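Local coordinates for protein glycerol dehydratase (PDB 1R8W) that probably acts as a glycyl-radical lyase of the pyruvate formate-lyase-like family, consistent with the dehydration of glycerol, at residues 450-455 with 646-651. Residues are numbered along the deposited sequence; the frame is centred on the assembly and turned at random.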
ATOM      1  N   PHE A 450      26.203   6.766   0.429  1.00 17.65           N
ATOM      2  CA  PHE A 450      27.638   7.025   0.519  1.00 16.53           C
ATOM      3  C   PHE A 450      27.931   7.080   2.005  1.00 17.73           C
ATOM      4  O   PHE A 450      27.286   7.824   2.747  1.00 18.41           O
ATOM      5  CB  PHE A 450      28.020   8.359  -0.119  1.00 15.69           C
ATOM      6  CG  PHE A 450      28.134   8.305  -1.610  1.00 15.34           C
ATOM      7  CD1 PHE A 450      27.329   9.107  -2.413  1.00 14.29           C
ATOM      8  CD2 PHE A 450      29.050   7.452  -2.219  1.00 13.77           C
ATOM      9  CE1 PHE A 450      27.435   9.059  -3.807  1.00 14.84           C
ATOM     10  CE2 PHE A 450      29.163   7.395  -3.610  1.00 14.15           C
ATOM     11  CZ  PHE A 450      28.356   8.198  -4.406  1.00 14.21           C
ATOM     12  N   PHE A 451      28.900   6.282   2.433  1.00 17.91           N
ATOM     13  CA  PHE A 451      29.279   6.188   3.837  1.00 19.25           C
ATOM     14  C   PHE A 451      30.707   6.719   4.023  1.00 19.88           C
ATOM     15  O   PHE A 451      31.631   6.296   3.314  1.00 18.61           O
ATOM     16  CB  PHE A 451      29.194   4.723   4.269  1.00 18.42           C
ATOM     17  CG  PHE A 451      29.310   4.510   5.746  1.00 18.77           C
ATOM     18  CD1 PHE A 451      28.175   4.467   6.544  1.00 17.86           C
ATOM     19  CD2 PHE A 451      30.557   4.327   6.339  1.00 18.16           C
ATOM     20  CE1 PHE A 451      28.279   4.237   7.914  1.00 19.93           C
ATOM     21  CE2 PHE A 451      30.671   4.099   7.709  1.00 17.79           C
ATOM     22  CZ  PHE A 451      29.533   4.052   8.496  1.00 18.08           C
ATOM     23  N   ASN A 452      30.880   7.639   4.969  1.00 19.59           N
ATOM     24  CA  ASN A 452      32.192   8.229   5.230  1.00 20.44           C
ATOM     25  C   ASN A 452      32.979   7.401   6.248  1.00 20.45           C
ATOM     26  O   ASN A 452      32.742   7.492   7.453  1.00 21.12           O
ATOM     27  CB  ASN A 452      32.026   9.660   5.746  1.00 21.57           C
ATOM     28  CG  ASN A 452      33.338  10.419   5.788  1.00 24.76           C
ATOM     29  OD1 ASN A 452      34.391   9.849   6.093  1.00 25.54           O
ATOM     30  ND2 ASN A 452      33.283  11.715   5.496  1.00 23.26           N
ATOM     31  N   LEU A 453      33.920   6.601   5.756  1.00 19.00           N
ATOM     32  CA  LEU A 453      34.734   5.743   6.612  1.00 19.26           C
ATOM     33  C   LEU A 453      35.684   6.513   7.535  1.00 19.01           C
ATOM     34  O   LEU A 453      35.877   6.132   8.683  1.00 19.00           O
ATOM     35  CB  LEU A 453      35.533   4.761   5.749  1.00 19.61           C
ATOM     36  CG  LEU A 453      34.729   3.807   4.851  1.00 20.17           C
ATOM     37  CD1 LEU A 453      35.674   3.130   3.867  1.00 19.86           C
ATOM     38  CD2 LEU A 453      33.989   2.773   5.695  1.00 15.68           C
ATOM     39  N   ALA A 454      36.276   7.593   7.032  1.00 19.61           N
ATOM     40  CA  ALA A 454      37.202   8.399   7.825  1.00 19.45           C
ATOM     41  C   ALA A 454      36.494   8.969   9.048  1.00 20.48           C
ATOM     42  O   ALA A 454      37.084   9.128  10.117  1.00 20.58           O
ATOM     43  CB  ALA A 454      37.764   9.529   6.973  1.00 18.15           C
ATOM     44  N   ARG A 455      35.215   9.266   8.875  1.00 21.06           N
ATOM     45  CA  ARG A 455      34.391   9.826   9.933  1.00 22.30           C
ATOM     46  C   ARG A 455      34.270   8.867  11.122  1.00 22.35           C
ATOM     47  O   ARG A 455      34.135   9.297  12.264  1.00 22.42           O
ATOM     48  CB  ARG A 455      33.010  10.133   9.364  1.00 24.13           C
ATOM     49  CG  ARG A 455      32.235  11.168  10.119  1.00 27.75           C
ATOM     50  CD  ARG A 455      32.728  12.571   9.836  1.00 28.33           C
ATOM     51  NE  ARG A 455      31.827  13.529  10.465  1.00 33.43           N
ATOM     52  CZ  ARG A 455      31.692  13.680  11.779  1.00 35.04           C
ATOM     53  NH1 ARG A 455      32.413  12.949  12.615  1.00 38.35           N
ATOM     54  NH2 ARG A 455      30.803  14.537  12.261  1.00 38.00           N
ATOM     55  N   VAL A 646      35.546  14.689  -1.912  1.00 24.10           N
ATOM     56  CA  VAL A 646      35.879  16.082  -1.632  1.00 24.16           C
ATOM     57  C   VAL A 646      34.895  16.670  -0.615  1.00 24.64           C
ATOM     58  O   VAL A 646      35.302  17.266   0.381  1.00 25.87           O
ATOM     59  CB  VAL A 646      35.841  16.940  -2.922  1.00 24.73           C
ATOM     60  CG1 VAL A 646      36.105  18.403  -2.587  1.00 22.92           C
ATOM     61  CG2 VAL A 646      36.878  16.430  -3.920  1.00 23.49           C
ATOM     62  N   TYR A 647      33.600  16.496  -0.866  1.00 24.11           N
ATOM     63  CA  TYR A 647      32.575  17.002   0.040  1.00 23.70           C
ATOM     64  C   TYR A 647      32.720  16.347   1.412  1.00 23.77           C
ATOM     65  O   TYR A 647      32.697  17.024   2.437  1.00 23.60           O
ATOM     66  CB  TYR A 647      31.175  16.717  -0.514  1.00 24.68           C
ATOM     67  CG  TYR A 647      30.052  17.158   0.405  1.00 25.08           C
ATOM     68  CD1 TYR A 647      29.821  18.513   0.655  1.00 26.89           C
ATOM     69  CD2 TYR A 647      29.226  16.226   1.030  1.00 24.58           C
ATOM     70  CE1 TYR A 647      28.801  18.927   1.501  1.00 25.37           C
ATOM     71  CE2 TYR A 647      28.199  16.632   1.881  1.00 25.37           C
ATOM     72  CZ  TYR A 647      27.993  17.984   2.109  1.00 26.96           C
ATOM     73  OH  TYR A 647      26.969  18.400   2.933  1.00 30.06           O
ATOM     74  N   PHE A 648      32.852  15.025   1.425  1.00 23.61           N
ATOM     75  CA  PHE A 648      33.012  14.293   2.677  1.00 24.56           C
ATOM     76  C   PHE A 648      34.255  14.804   3.400  1.00 24.41           C
ATOM     77  O   PHE A 648      34.274  14.912   4.626  1.00 25.84           O
ATOM     78  CB  PHE A 648      33.155  12.784   2.412  1.00 24.31           C
ATOM     79  CG  PHE A 648      31.849  12.013   2.462  1.00 24.17           C
ATOM     80  CD1 PHE A 648      31.830  10.641   2.202  1.00 23.74           C
ATOM     81  CD2 PHE A 648      30.652  12.641   2.800  1.00 23.22           C
ATOM     82  CE1 PHE A 648      30.641   9.909   2.281  1.00 21.58           C
ATOM     83  CE2 PHE A 648      29.460  11.916   2.881  1.00 21.31           C
ATOM     84  CZ  PHE A 648      29.458  10.549   2.622  1.00 21.64           C
ATOM     85  N   GLY A 649      35.289  15.123   2.628  1.00 24.54           N
ATOM     86  CA  GLY A 649      36.521  15.618   3.209  1.00 25.24           C
ATOM     87  C   GLY A 649      36.331  16.906   3.986  1.00 25.96           C
ATOM     88  O   GLY A 649      36.888  17.073   5.071  1.00 26.27           O
ATOM     89  N   SER A 650      35.532  17.817   3.436  1.00 26.09           N
ATOM     90  CA  SER A 650      35.284  19.100   4.082  1.00 26.77           C
ATOM     91  C   SER A 650      34.495  18.968   5.379  1.00 27.14           C
ATOM     92  O   SER A 650      34.437  19.911   6.170  1.00 28.92           O
ATOM     93  CB  SER A 650      34.545  20.044   3.130  1.00 25.94           C
ATOM     94  OG  SER A 650      33.235  19.586   2.866  1.00 30.11           O
ATOM     95  N   LEU A 651      33.899  17.802   5.604  1.00 26.35           N
ATOM     96  CA  LEU A 651      33.120  17.567   6.817  1.00 24.63           C
ATOM     97  C   LEU A 651      33.850  16.688   7.826  1.00 23.81           C
ATOM     98  O   LEU A 651      33.302  16.353   8.879  1.00 24.03           O
ATOM     99  CB  LEU A 651      31.779  16.917   6.466  1.00 25.89           C
ATOM    100  CG  LEU A 651      30.801  17.732   5.615  1.00 26.81           C
ATOM    101  CD1 LEU A 651      29.576  16.886   5.274  1.00 26.04           C
ATOM    102  CD2 LEU A 651      30.403  18.981   6.377  1.00 26.40           C
TER
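Asn452 turns its CG anti to the backbone N (chi1 -169°), and Phe648 swings its ring out from the helix at chi1 -93°, away from the usual staggered positions; together these torsions slide the two side chains past each other in opposite directions. The CB of Asn452 then lies over one face of the Phe648 ring, 3.9 Å from the centroid, in a CH-pi contact offset toward the rim. Farther along, the amide follows the ring toward its root, bringing Asn452 ND2 to 3.3 Å from Phe648 CB, with amide and ring planes 30° apart. Phenylalanine suits this place because its long flat side chain bridges the gap between helix 644-650 and strand 449-452, whose local axes come no closer than 9.8 Å. Its rim reaches the strand backbone: Phe648 CZ lies 3.5 Å from Phe450 O, which sits at the ring edge, and Phe450 CB packs against the same CZ. The strand pairs with strands 152-153 and 543-551 in a mixed sheet of the pyruvate formate lyase-like region, and Val551 and Leu665 also touch the Phe648 side chain.

Asparagine fits the strand-to-helix junction because its amide has both an acceptor and a donor. As N-cap of helix 453-461, it accepts a 3.0 Å hydrogen bond at OD1 from Arg455 N, the donor standing above the carbonyl plane. ND2 bonds to Thr652 OG1, which is also hydrogen-bonded to Phe648 O; one threonine hydroxyl thus links the cap to the last turn of helix 644-650. Arginine suits its position because its long aliphatic shaft can run alongside Leu651, with Arg455 NE 3.6 Å from Leu651 O, while the charged end reaches Asp466 in a salt bridge through NH2.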